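Local coordinates for outer membrane protein OMP121 (Bacteroides thetaiotaomicron, PDB 5FQ8) that probably takes up a nutrient across the bacterial outer membrane as a TonB-dependent receptor, and binds calcium and magnesium ions, at residues E531-W534 with L538-T541; V463-P468 with I474-G479; L40-T45 with E647-L652; K586-W591 with S662-Y667; Q389-F394 with K399-M404. All blocks are in the same frame, centred on the assembly; numbering follows the deposited sequence.

Contact 1: residues E531-W534 with L538-T541; sequences EGSW and LYLT
Gly-532 and Leu-540 exchange a pair of backbone hydrogen bonds, each N donating to the other's O at 2.7 Å, and Trp-534 and Leu-538 repeat the pattern, so that strands 531-534 and 538-541 run antiparallel with 170° between their directions. The non-hydrogen-bonded pairs, Glu-531 with Thr-541 and Ser-533 with Tyr-539, put their side chains together on one face. There the Tyr-539 ring lies alongside both Ser-533 and Glu-531: CG stands beside the backbone N (chi1 -70°), which swings the ring across to the partner strand. Its CE1 comes within 3.3 Å of Ser-533 OG, while CD1 lies 4.0 Å from Glu-531 OE2. The carboxylate is steeply inclined to the ring, the two planes 68° apart, and its other oxygen, OE1, reaches 3.9 Å from Thr-541 OG1. On the reverse face the contact is apolar and thin. Trp-534 CB sits 4.1 Å from Leu-538 CB, but the indole leads away to meet Phe-472 edge-to-face, and Leu-538 and Leu-540 lie on the surface, as expected for the lipid side of a barrel wall. The two strands form a tight hairpin in that wall. Strand 472-495 bonds to Glu-531 on one flank and strand 558-569 to Tyr-539 and Thr-541 on the other, while Ala-39 packs against both Glu-531 and Tyr-539.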
# COMPACT_ATOMS: atom_id res chain seq x y z
N GLU B 531 8.59 -2.17 55.70
CA GLU B 531 9.21 -0.95 56.21
C GLU B 531 9.31 -1.03 57.73
O GLU B 531 8.29 -1.07 58.42
CB GLU B 531 8.39 0.28 55.81
CG GLU B 531 8.85 1.58 56.44
CD GLU B 531 9.39 2.54 55.41
OE1 GLU B 531 9.21 2.28 54.20
OE2 GLU B 531 10.01 3.55 55.81
N GLY B 532 10.54 -1.05 58.23
CA GLY B 532 10.81 -0.99 59.67
C GLY B 532 11.37 0.37 60.06
O GLY B 532 12.18 0.95 59.34
N SER B 533 10.94 0.86 61.22
CA SER B 533 11.25 2.22 61.64
C SER B 533 11.44 2.29 63.15
O SER B 533 10.63 1.75 63.91
CB SER B 533 10.13 3.16 61.21
OG SER B 533 10.25 4.42 61.82
N TRP B 534 12.52 2.94 63.60
CA TRP B 534 12.80 3.15 65.02
C TRP B 534 13.01 4.64 65.28
O TRP B 534 14.08 5.18 64.98
CB TRP B 534 14.02 2.35 65.47
CG TRP B 534 14.22 2.29 66.97
CD1 TRP B 534 13.71 1.35 67.82
CD2 TRP B 534 14.96 3.20 67.80
NE1 TRP B 534 14.10 1.61 69.11
CE2 TRP B 534 14.86 2.74 69.13
CE3 TRP B 534 15.71 4.35 67.54
CZ2 TRP B 534 15.47 3.40 70.19
CZ3 TRP B 534 16.31 5.00 68.60
CH2 TRP B 534 16.19 4.52 69.91
N LEU B 538 16.23 5.39 62.56
CA LEU B 538 16.60 4.19 61.81
C LEU B 538 15.42 3.76 60.96
O LEU B 538 14.37 3.38 61.50
CB LEU B 538 17.01 3.06 62.74
CG LEU B 538 18.44 3.07 63.27
CD1 LEU B 538 18.55 2.07 64.39
CD2 LEU B 538 19.40 2.72 62.16
N TYR B 539 15.59 3.79 59.65
CA TYR B 539 14.58 3.34 58.72
C TYR B 539 15.14 2.16 57.94
O TYR B 539 16.29 2.20 57.50
CB TYR B 539 14.18 4.46 57.78
CG TYR B 539 13.39 5.56 58.43
CD1 TYR B 539 12.07 5.37 58.78
CD2 TYR B 539 13.96 6.81 58.64
CE1 TYR B 539 11.33 6.39 59.34
CE2 TYR B 539 13.23 7.83 59.20
CZ TYR B 539 11.92 7.62 59.55
OH TYR B 539 11.20 8.64 60.11
N LEU B 540 14.34 1.12 57.79
CA LEU B 540 14.76 -0.09 57.09
C LEU B 540 13.65 -0.54 56.16
O LEU B 540 12.47 -0.38 56.45
CB LEU B 540 15.10 -1.20 58.07
CG LEU B 540 15.68 -2.49 57.50
CD1 LEU B 540 17.15 -2.31 57.21
CD2 LEU B 540 15.46 -3.62 58.48
N THR B 541 14.04 -1.11 55.02
CA THR B 541 13.07 -1.55 54.03
C THR B 541 13.54 -2.83 53.35
O THR B 541 14.70 -2.93 52.94
CB THR B 541 12.84 -0.46 53.00
OG1 THR B 541 12.75 0.80 53.66
CG2 THR B 541 11.56 -0.72 52.26

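Contact 2: residues V463-P468 with I474-G479; sequences VNFNMP and INALVG
Asn-464 and Asn-475 cross at about a right angle, their amide planes 60° apart, with the ND2 of the first turned onto the OD1 of the second. That hydrogen bond, Asn-464 ND2 to Asn-475 OD1, is 2.9 Å long and fairly bent, 148° at the hydrogen, and the donor is tilted only slightly from the carbonyl plane. Both side chains leave the same face of the hairpin, and with CG opposite the backbone N (chi1 -170° in each) their amides lean toward the partner strand. Asn-466 stands beside them on this face, its side chain slanting across that of Asn-475. Leu-477 borders the group, its CG 3.7 Å from Asn-464 ND2. The other face has a different character. Val-463 and Val-478 lie side by side and point the same way, with Val-463 CG1 at 3.7 Å from Val-478 CB. Farther along, Ala-476 CB stands at the edge of the Phe-465 ring. Between the two faces the backbone pairs Val-463 with Val-478, Phe-465 with Ala-476 and Met-467 with Ile-474. One side thus bonds amide to amide and the other packs hydrocarbon, consistent with a barrel wall whose amide face looks inward and whose apolar face looks toward lipid.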
# COMPACT_ATOMS: atom_id res chain seq x y z
N VAL B 463 -2.50 -4.62 49.67
CA VAL B 463 -2.96 -4.46 51.05
C VAL B 463 -1.82 -3.89 51.87
O VAL B 463 -0.70 -4.42 51.86
CB VAL B 463 -3.47 -5.79 51.64
CG1 VAL B 463 -2.43 -6.86 51.48
CG2 VAL B 463 -3.81 -5.61 53.10
N ASN B 464 -2.09 -2.79 52.57
CA ASN B 464 -1.09 -2.13 53.39
C ASN B 464 -1.43 -2.30 54.86
O ASN B 464 -2.60 -2.37 55.24
CB ASN B 464 -0.99 -0.64 53.05
CG ASN B 464 0.20 0.02 53.71
OD1 ASN B 464 0.06 0.69 54.73
ND2 ASN B 464 1.37 -0.18 53.13
N PHE B 465 -0.39 -2.36 55.68
CA PHE B 465 -0.53 -2.52 57.13
C PHE B 465 0.45 -1.59 57.81
O PHE B 465 1.66 -1.72 57.60
CB PHE B 465 -0.29 -3.97 57.53
CG PHE B 465 -0.19 -4.18 58.99
CD1 PHE B 465 -1.18 -3.75 59.84
CD2 PHE B 465 0.89 -4.86 59.52
CE1 PHE B 465 -1.10 -3.97 61.19
CE2 PHE B 465 0.98 -5.08 60.87
CZ PHE B 465 -0.01 -4.63 61.71
N ASN B 466 -0.05 -0.67 58.63
CA ASN B 466 0.80 0.33 59.27
C ASN B 466 0.43 0.48 60.73
O ASN B 466 -0.67 0.95 61.05
CB ASN B 466 0.70 1.67 58.54
CG ASN B 466 1.77 2.64 58.97
OD1 ASN B 466 2.19 2.65 60.12
ND2 ASN B 466 2.22 3.48 58.05
N MET B 467 1.35 0.11 61.63
CA MET B 467 1.05 0.13 63.05
C MET B 467 2.27 0.47 63.89
O MET B 467 3.29 -0.22 63.77
CB MET B 467 0.50 -1.23 63.48
CG MET B 467 0.47 -1.40 64.97
SD MET B 467 0.50 -3.11 65.46
CE MET B 467 -1.22 -3.54 65.33
N PRO B 468 2.19 1.48 64.75
CA PRO B 468 3.30 1.78 65.65
C PRO B 468 3.28 0.91 66.89
O PRO B 468 2.22 0.64 67.46
CB PRO B 468 3.07 3.25 66.01
CG PRO B 468 1.62 3.43 65.89
CD PRO B 468 1.20 2.57 64.73
N ILE B 474 5.88 -0.20 62.00
CA ILE B 474 5.83 -1.28 61.03
C ILE B 474 4.95 -0.84 59.88
O ILE B 474 3.84 -0.34 60.11
CB ILE B 474 5.29 -2.58 61.67
CG1 ILE B 474 6.01 -2.85 62.97
CG2 ILE B 474 5.47 -3.74 60.75
CD1 ILE B 474 5.50 -4.06 63.67
N ASN B 475 5.43 -1.01 58.65
CA ASN B 475 4.60 -0.78 57.47
C ASN B 475 4.84 -1.90 56.48
O ASN B 475 5.91 -1.98 55.87
CB ASN B 475 4.90 0.58 56.84
CG ASN B 475 3.90 0.94 55.76
OD1 ASN B 475 3.59 0.14 54.89
ND2 ASN B 475 3.38 2.16 55.83
N ALA B 476 3.85 -2.76 56.31
CA ALA B 476 3.89 -3.87 55.36
C ALA B 476 3.00 -3.56 54.17
O ALA B 476 2.02 -2.83 54.28
CB ALA B 476 3.46 -5.18 56.02
N LEU B 477 3.38 -4.11 53.01
CA LEU B 477 2.61 -3.96 51.79
C LEU B 477 2.72 -5.26 51.01
O LEU B 477 3.83 -5.69 50.69
CB LEU B 477 3.11 -2.78 50.94
CG LEU B 477 2.16 -2.05 49.99
CD1 LEU B 477 2.91 -1.01 49.20
CD2 LEU B 477 1.46 -2.98 49.05
N VAL B 478 1.57 -5.87 50.71
CA VAL B 478 1.50 -7.06 49.87
C VAL B 478 0.64 -6.73 48.66
O VAL B 478 -0.44 -6.13 48.80
CB VAL B 478 0.91 -8.25 50.64
CG1 VAL B 478 0.48 -9.31 49.70
CG2 VAL B 478 1.94 -8.81 51.58
N GLY B 479 1.10 -7.11 47.46
CA GLY B 479 0.45 -6.68 46.24
C GLY B 479 0.49 -7.71 45.13
O GLY B 479 1.15 -8.75 45.22

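Contact 3: residues L40-T45 with E647-L652; sequences LGYAAT and ESEVGL
Tyr-42 and Ala-43 are the residues by which 40-45 meets Glu-649, and Leu-40 lies against the first of them: its CG is 3.9 Å above one face of the Tyr-42 ring, offset toward the rim. At Tyr-42 the ring turns back over its own backbone, CG between N and the carbonyl carbon (chi1 57°), which leaves CB as the part facing the glutamate, 3.2 Å from Glu-649 OE1. This is a meeting of plug and barrel, the hallmark of a TonB-dependent receptor: the early chain belongs to the plug domain lodged inside the wall, and Glu-649 reaches inward from wall strand 643-656 with its chain extended, CG opposite the backbone N (chi1 -172°). At Ala-43 the backbone N donates to Glu-649 OE2, a long bond of 3.3 Å that arrives from above the carboxylate plane, 46° out of it. The methyl group of the same residue touches that oxygen too, Ala-43 CB lying 3.3 Å from Glu-649 OE2. The stronger partner of OE2 is Arg-89, in a salt bridge, so the amide adds a second, weaker grip. Arg-89 also forms a salt bridge with Glu-647, two residues earlier on the wall strand. Past Ala-43 the chain enters strand 44-48, which pairs antiparallel with strand 138-144 in the small sheet of the plug.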
# COMPACT_ATOMS: atom_id res chain seq x y z
N LEU B 40 13.90 7.06 52.60
CA LEU B 40 14.46 6.32 51.48
C LEU B 40 15.92 5.99 51.73
O LEU B 40 16.62 6.65 52.49
CB LEU B 40 14.33 7.15 50.22
CG LEU B 40 14.10 6.46 48.89
CD1 LEU B 40 12.82 5.65 48.95
CD2 LEU B 40 14.01 7.51 47.83
N GLY B 41 16.39 4.95 51.05
CA GLY B 41 17.76 4.52 51.24
C GLY B 41 18.57 4.54 49.96
O GLY B 41 19.56 3.82 49.87
N TYR B 42 18.17 5.35 48.98
CA TYR B 42 18.93 5.46 47.75
C TYR B 42 18.68 6.83 47.14
O TYR B 42 17.83 7.59 47.61
CB TYR B 42 18.60 4.32 46.77
CG TYR B 42 17.15 4.20 46.40
CD1 TYR B 42 16.63 4.90 45.33
CD2 TYR B 42 16.30 3.38 47.11
CE1 TYR B 42 15.31 4.80 44.98
CE2 TYR B 42 14.98 3.27 46.77
CZ TYR B 42 14.49 3.98 45.71
OH TYR B 42 13.16 3.86 45.37
N ALA B 43 19.42 7.14 46.09
CA ALA B 43 19.38 8.47 45.50
C ALA B 43 18.01 8.76 44.90
O ALA B 43 17.45 7.93 44.19
CB ALA B 43 20.44 8.62 44.42
N ALA B 44 17.50 9.95 45.19
CA ALA B 44 16.27 10.45 44.59
C ALA B 44 16.29 11.96 44.63
O ALA B 44 16.97 12.56 45.46
CB ALA B 44 15.03 9.90 45.30
N THR B 45 15.55 12.58 43.72
CA THR B 45 15.48 14.03 43.64
C THR B 45 14.02 14.44 43.46
O THR B 45 13.30 13.84 42.67
CB THR B 45 16.31 14.54 42.48
OG1 THR B 45 17.69 14.30 42.75
CG2 THR B 45 16.11 16.02 42.32
N GLU B 647 22.56 -3.93 42.13
CA GLU B 647 23.15 -2.64 42.43
C GLU B 647 23.54 -2.56 43.89
O GLU B 647 22.84 -3.09 44.75
CB GLU B 647 22.20 -1.50 42.11
CG GLU B 647 22.82 -0.15 42.26
CD GLU B 647 21.95 0.91 41.67
OE1 GLU B 647 20.80 1.04 42.11
OE2 GLU B 647 22.41 1.60 40.76
N SER B 648 24.68 -1.91 44.15
CA SER B 648 25.10 -1.50 45.48
C SER B 648 25.18 0.02 45.51
O SER B 648 25.67 0.64 44.58
CB SER B 648 26.47 -2.06 45.86
OG SER B 648 26.53 -3.45 45.62
N GLU B 649 24.70 0.61 46.60
CA GLU B 649 24.73 2.06 46.68
C GLU B 649 24.88 2.52 48.12
O GLU B 649 24.26 1.95 49.02
CB GLU B 649 23.46 2.66 46.07
CG GLU B 649 23.49 4.15 45.93
CD GLU B 649 22.24 4.68 45.31
OE1 GLU B 649 21.30 3.88 45.16
OE2 GLU B 649 22.22 5.87 44.96
N VAL B 650 25.68 3.56 48.32
CA VAL B 650 25.83 4.23 49.61
C VAL B 650 25.82 5.73 49.35
O VAL B 650 26.28 6.20 48.31
CB VAL B 650 27.11 3.78 50.34
CG1 VAL B 650 28.35 4.15 49.54
CG2 VAL B 650 27.17 4.37 51.72
N GLY B 651 25.25 6.48 50.28
CA GLY B 651 25.05 7.90 50.08
C GLY B 651 24.97 8.67 51.38
O GLY B 651 24.65 8.11 52.43
N LEU B 652 25.25 9.97 51.30
CA LEU B 652 25.26 10.88 52.44
C LEU B 652 24.56 12.19 52.08
O LEU B 652 24.82 12.78 51.03
CB LEU B 652 26.68 11.18 52.91
CG LEU B 652 26.85 12.16 54.08
CD1 LEU B 652 26.10 11.70 55.29
CD2 LEU B 652 28.29 12.29 54.42

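Contact 4: residues K586-W591 with S662-Y667; sequences KIRASW and SFDVSY
Arg-588 reaches Asp-664 by a bend at chi3 (-86°) that carries its guanidinium across toward strand 662-667, while Asp-664 swings CG opposite its own backbone N (chi1 -172°) and comes in to meet it. The salt bridge joins Arg-588 NH2 to Asp-664 OD1 at 2.5 Å, a length too short to be taken literally in a 2.75 Å model. The carboxylate comes to the edge of the guanidinium, the two planes 36° apart. From NH1 a weak hydrogen bond of 3.5 Å runs to Ser-666 OG, also near the guanidinium plane. Strands 586-591 and 662-667 are not neighbours: their axes pass 8.9 Å apart, and strand 643-656 lies between and pairs with both. The arginine therefore spans a whole strand, passing over Gly-651, its backbone partner there. With Arg-588 buried, a carboxylate this near probably offsets its charge, and the serine spreads the polar contact to a second nitrogen.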
# COMPACT_ATOMS: atom_id res chain seq x y z
N LYS B 586 21.91 12.47 57.28
CA LYS B 586 21.32 11.17 56.97
C LYS B 586 22.32 10.36 56.16
O LYS B 586 22.89 10.88 55.21
CB LYS B 586 20.02 11.35 56.19
CG LYS B 586 19.45 10.13 55.54
CD LYS B 586 18.51 10.56 54.43
CE LYS B 586 17.74 9.40 53.82
NZ LYS B 586 16.63 8.95 54.71
N ILE B 587 22.53 9.11 56.54
CA ILE B 587 23.42 8.22 55.80
C ILE B 587 22.59 7.08 55.21
O ILE B 587 21.64 6.61 55.84
CB ILE B 587 24.57 7.71 56.69
CG1 ILE B 587 25.63 7.01 55.84
CG2 ILE B 587 24.07 6.78 57.75
CD1 ILE B 587 26.72 6.37 56.64
N ARG B 588 22.96 6.66 54.00
CA ARG B 588 22.13 5.82 53.13
C ARG B 588 22.90 4.61 52.63
O ARG B 588 24.10 4.69 52.36
CB ARG B 588 21.64 6.60 51.91
CG ARG B 588 20.26 7.13 52.02
CD ARG B 588 19.77 7.60 50.68
NE ARG B 588 20.15 8.98 50.37
CZ ARG B 588 21.15 9.31 49.57
NH1 ARG B 588 21.86 8.36 49.01
NH2 ARG B 588 21.42 10.58 49.33
N ALA B 589 22.19 3.50 52.43
CA ALA B 589 22.80 2.33 51.82
C ALA B 589 21.73 1.42 51.24
O ALA B 589 20.63 1.32 51.77
CB ALA B 589 23.65 1.56 52.83
N SER B 590 22.08 0.74 50.14
CA SER B 590 21.16 -0.16 49.46
C SER B 590 21.91 -1.27 48.75
O SER B 590 22.99 -1.06 48.21
CB SER B 590 20.32 0.58 48.43
OG SER B 590 21.14 0.93 47.34
N TRP B 591 21.31 -2.46 48.76
CA TRP B 591 21.71 -3.58 47.93
C TRP B 591 20.45 -4.29 47.50
O TRP B 591 19.58 -4.56 48.33
CB TRP B 591 22.61 -4.56 48.68
CG TRP B 591 23.02 -5.77 47.88
CD1 TRP B 591 24.21 -5.96 47.26
CD2 TRP B 591 22.23 -6.95 47.61
NE1 TRP B 591 24.23 -7.18 46.63
CE2 TRP B 591 23.02 -7.80 46.82
CE3 TRP B 591 20.94 -7.36 47.96
CZ2 TRP B 591 22.56 -9.05 46.37
CZ3 TRP B 591 20.48 -8.60 47.51
CH2 TRP B 591 21.29 -9.42 46.73
N SER B 662 23.51 22.68 51.94
CA SER B 662 22.95 21.35 51.78
C SER B 662 23.71 20.62 50.68
O SER B 662 23.98 21.21 49.63
CB SER B 662 21.46 21.42 51.45
OG SER B 662 20.99 20.21 50.91
N PHE B 663 24.06 19.36 50.93
CA PHE B 663 24.76 18.56 49.94
C PHE B 663 24.27 17.12 49.99
O PHE B 663 23.86 16.62 51.04
CB PHE B 663 26.29 18.57 50.13
CG PHE B 663 26.77 17.59 51.16
CD1 PHE B 663 27.11 16.30 50.81
CD2 PHE B 663 26.89 17.97 52.48
CE1 PHE B 663 27.54 15.40 51.75
CE2 PHE B 663 27.33 17.08 53.43
CZ PHE B 663 27.65 15.80 53.07
N ASP B 664 24.34 16.45 48.84
CA ASP B 664 23.93 15.06 48.70
C ASP B 664 24.96 14.37 47.82
O ASP B 664 25.32 14.90 46.78
CB ASP B 664 22.52 14.95 48.08
CG ASP B 664 21.99 13.54 48.09
OD1 ASP B 664 21.42 13.11 49.10
OD2 ASP B 664 22.12 12.86 47.06
N VAL B 665 25.46 13.22 48.28
CA VAL B 665 26.46 12.45 47.55
C VAL B 665 26.04 11.00 47.51
O VAL B 665 25.71 10.41 48.55
CB VAL B 665 27.86 12.55 48.20
CG1 VAL B 665 28.89 11.85 47.32
CG2 VAL B 665 28.23 13.98 48.38
N SER B 666 26.08 10.40 46.33
CA SER B 666 25.77 8.99 46.15
C SER B 666 26.90 8.30 45.40
O SER B 666 27.51 8.89 44.50
CB SER B 666 24.46 8.82 45.42
OG SER B 666 23.43 9.46 46.14
N TYR B 667 27.18 7.07 45.79
CA TYR B 667 28.13 6.20 45.11
C TYR B 667 27.43 4.90 44.78
O TYR B 667 26.92 4.23 45.67
CB TYR B 667 29.35 5.92 45.98
CG TYR B 667 30.25 7.10 46.22
CD1 TYR B 667 31.27 7.41 45.34
CD2 TYR B 667 30.10 7.89 47.36
CE1 TYR B 667 32.10 8.48 45.57
CE2 TYR B 667 30.93 8.97 47.59
CZ TYR B 667 31.92 9.26 46.69
OH TYR B 667 32.75 10.32 46.90

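Contact 5: residues Q389-F394 with K399-M404; sequences QLDYEF and KFTYRM. With KR0 (3-decanoyloxypropyl decanoate), chain K; C8E ((hydroxyethyloxy)tri(ethyloxy)octane), chain U.
Gln-389 and Arg-403 lie side by side on one face of the hairpin, and the glutamine can be followed atom by atom. Its CB sits 3.9 Å from Tyr-402 O. Next, CG is 3.6 Å from Tyr-402 O and also brushes Thr-401 CG2, and the extended chain carries the amide past it. At the tip OE1 lies in the guanidinium plane of Arg-403 and accepts a nearly straight bond (164°) from its NE at 3.1 Å, although NE is tilted from the plane of the glutamine carbonyl; Lys-387 is a second donor to the same oxygen. The other branch, NE2, turns back to Asp-391 OD2, met on its syn side. Asp-391 then passes the link across the strands through OD1, which takes the Thr-401 OG1 hydrogen bond, modelled too short to trust its length. On the opposite face Leu-390 packs on Phe-261 of the second subunit, and 3-decanoyloxypropyl decanoate overlies the Tyr-402 ring, its C21 3.5 Å above one face, offset toward the rim. Met-404 SD follows at 3.7 Å from C9 of that molecule. Polar side chains linked on one face, with Tyr-402 and Met-404 against a lipid-like molecule on the other, mark an antiparallel hairpin of a transmembrane barrel wall.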
# COMPACT_ATOMS: atom_id res chain seq x y z
N GLN B 389 -8.83 4.32 41.09
CA GLN B 389 -8.28 3.81 42.33
C GLN B 389 -9.38 3.74 43.37
O GLN B 389 -10.17 4.68 43.49
CB GLN B 389 -7.14 4.67 42.83
CG GLN B 389 -6.41 4.05 43.97
CD GLN B 389 -5.21 4.84 44.36
OE1 GLN B 389 -4.22 4.88 43.63
NE2 GLN B 389 -5.29 5.51 45.49
N LEU B 390 -9.43 2.63 44.10
CA LEU B 390 -10.37 2.41 45.19
C LEU B 390 -9.54 2.15 46.44
O LEU B 390 -8.87 1.12 46.52
CB LEU B 390 -11.28 1.22 44.90
CG LEU B 390 -12.33 0.91 45.95
CD1 LEU B 390 -13.21 2.11 46.02
CD2 LEU B 390 -13.13 -0.29 45.56
N ASP B 391 -9.59 3.07 47.38
CA ASP B 391 -8.93 2.90 48.67
C ASP B 391 -9.97 2.60 49.73
O ASP B 391 -11.03 3.22 49.76
CB ASP B 391 -8.17 4.16 49.07
CG ASP B 391 -6.94 4.38 48.24
OD1 ASP B 391 -5.96 3.63 48.42
OD2 ASP B 391 -6.95 5.32 47.43
N TYR B 392 -9.68 1.64 50.60
CA TYR B 392 -10.60 1.31 51.68
C TYR B 392 -9.81 0.93 52.92
O TYR B 392 -9.14 -0.10 52.94
CB TYR B 392 -11.53 0.18 51.27
CG TYR B 392 -12.57 -0.15 52.31
CD1 TYR B 392 -13.67 0.68 52.49
CD2 TYR B 392 -12.46 -1.28 53.10
CE1 TYR B 392 -14.61 0.39 53.44
CE2 TYR B 392 -13.40 -1.58 54.05
CZ TYR B 392 -14.48 -0.74 54.21
OH TYR B 392 -15.43 -1.00 55.15
N GLU B 393 -9.91 1.75 53.96
CA GLU B 393 -9.22 1.50 55.22
C GLU B 393 -10.10 0.67 56.14
O GLU B 393 -11.31 0.89 56.23
CB GLU B 393 -8.85 2.83 55.87
CG GLU B 393 -7.93 3.68 55.01
CD GLU B 393 -7.75 5.09 55.49
OE1 GLU B 393 -8.33 5.44 56.54
OE2 GLU B 393 -7.03 5.86 54.82
N PHE B 394 -9.50 -0.32 56.80
CA PHE B 394 -10.28 -1.20 57.66
C PHE B 394 -9.42 -1.71 58.81
O PHE B 394 -8.21 -1.90 58.67
CB PHE B 394 -10.83 -2.39 56.89
CG PHE B 394 -9.78 -3.30 56.32
CD1 PHE B 394 -9.15 -2.98 55.13
CD2 PHE B 394 -9.43 -4.47 56.97
CE1 PHE B 394 -8.19 -3.80 54.60
CE2 PHE B 394 -8.46 -5.30 56.45
CZ PHE B 394 -7.85 -4.96 55.26
N LYS B 399 -5.35 -1.03 54.92
CA LYS B 399 -5.89 -0.23 53.82
C LYS B 399 -5.83 -1.08 52.56
O LYS B 399 -4.76 -1.56 52.20
CB LYS B 399 -5.08 1.06 53.64
CG LYS B 399 -5.52 1.95 52.50
CD LYS B 399 -4.40 2.85 51.98
CE LYS B 399 -4.27 4.13 52.77
NZ LYS B 399 -3.28 5.05 52.16
N PHE B 400 -6.98 -1.31 51.93
CA PHE B 400 -7.02 -1.99 50.65
C PHE B 400 -6.97 -0.98 49.51
O PHE B 400 -7.63 0.06 49.57
CB PHE B 400 -8.28 -2.85 50.52
CG PHE B 400 -8.47 -3.42 49.15
CD1 PHE B 400 -9.08 -2.70 48.16
CD2 PHE B 400 -8.03 -4.69 48.86
CE1 PHE B 400 -9.24 -3.22 46.90
CE2 PHE B 400 -8.20 -5.22 47.61
CZ PHE B 400 -8.80 -4.49 46.63
N THR B 401 -6.22 -1.30 48.47
CA THR B 401 -6.12 -0.42 47.32
C THR B 401 -6.20 -1.22 46.03
O THR B 401 -5.42 -2.15 45.83
CB THR B 401 -4.83 0.38 47.36
OG1 THR B 401 -4.92 1.37 48.39
CG2 THR B 401 -4.61 1.08 46.05
N TYR B 402 -7.16 -0.87 45.19
CA TYR B 402 -7.22 -1.36 43.82
C TYR B 402 -6.97 -0.19 42.89
O TYR B 402 -7.63 0.84 42.99
CB TYR B 402 -8.56 -2.01 43.50
CG TYR B 402 -8.72 -2.33 42.02
CD1 TYR B 402 -7.88 -3.23 41.39
CD2 TYR B 402 -9.71 -1.71 41.26
CE1 TYR B 402 -8.01 -3.51 40.06
CE2 TYR B 402 -9.84 -1.99 39.93
CZ TYR B 402 -9.00 -2.89 39.34
OH TYR B 402 -9.13 -3.18 38.01
N ARG B 403 -6.01 -0.35 41.99
CA ARG B 403 -5.70 0.68 41.02
C ARG B 403 -5.55 0.04 39.65
O ARG B 403 -4.94 -1.02 39.53
CB ARG B 403 -4.43 1.41 41.40
CG ARG B 403 -3.91 2.33 40.34
CD ARG B 403 -2.45 2.63 40.62
NE ARG B 403 -2.28 3.00 42.01
CZ ARG B 403 -1.20 2.75 42.73
NH1 ARG B 403 -0.17 2.12 42.18
NH2 ARG B 403 -1.15 3.14 44.00
N MET B 404 -6.12 0.67 38.64
CA MET B 404 -6.16 0.13 37.29
C MET B 404 -5.85 1.25 36.32
O MET B 404 -6.44 2.33 36.42
CB MET B 404 -7.52 -0.49 36.96
CG MET B 404 -7.76 -0.75 35.48
SD MET B 404 -9.19 -1.78 35.12
CE MET B 404 -9.17 -1.76 33.35
C1 KR0 K . -3.72 -9.48 33.24
O1 KR0 K . -4.16 -9.37 34.59
C2 KR0 K . -3.38 -8.08 32.79
C3 KR0 K . -4.40 -7.57 31.79
C4 KR0 K . -10.47 -7.25 32.63
O4 KR0 K . -5.64 -7.24 32.40
C5 KR0 K . -6.77 -7.00 31.52
C6 KR0 K . -10.28 -6.45 33.92
C7 KR0 K . -5.56 -9.57 34.94
C8 KR0 K . -11.51 -5.66 34.36
O8 KR0 K . -6.58 -7.12 30.33
C9 KR0 K . -11.23 -4.78 35.59
O9 KR0 K . -6.17 -10.51 34.47
C10 KR0 K . -8.13 -6.59 32.02
C11 KR0 K . -9.14 -7.74 32.05
C12 KR0 K . -6.27 -8.63 35.88
C13 KR0 K . -7.09 -9.45 36.87
C14 KR0 K . -12.51 -4.29 36.28
C15 KR0 K . -12.26 -3.14 37.25
C16 KR0 K . -13.53 -2.50 37.74
C17 KR0 K . -7.42 -8.66 38.13
C18 KR0 K . -8.82 -8.06 38.12
C19 KR0 K . -8.99 -7.15 39.34
C20 KR0 K . -10.44 -6.76 39.62
C21 KR0 K . -10.52 -5.81 40.81
C22 KR0 K . -11.93 -5.74 41.41
C23 KR0 K . -12.12 -4.61 42.39
C8 C8E U . -10.31 -4.48 28.51
O9 C8E U . -10.28 -3.09 28.72
C10 C8E U . -10.85 -2.79 29.97
C11 C8E U . -11.58 -1.46 29.97
O12 C8E U . -11.47 -0.93 31.27
C13 C8E U . -12.10 0.31 31.46
C14 C8E U . -11.60 0.90 32.79
O15 C8E U . -10.26 1.31 32.68
C16 C8E U . -9.88 2.16 33.73

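How the contacts relate
Contacts 5, 2 and 1 follow one another along both the chain and the barrel wall. Their hairpins join through backbone bonds: Asn-464 N to Lys-399 O, 3.0 Å, ties contact 2 to contact 5, and Glu-531 N to Asn-475 O, 2.7 Å, ties it to contact 1. Contacts 3 and 4 interlock, centres about 5 Å apart, because strand 643-656, which carries 647-652, lies between the two strands of contact 4; contact 3 adds the plug and closes a loop that encloses contacts 1, 2 and 5. The bound 3-decanoyloxypropyl decanoate belongs to contact 5, the ligand being about 13 Å from the side chain of Val-463 in contact 2, whereas contact 4 lies about 33 Å from contact 5, centre to centre.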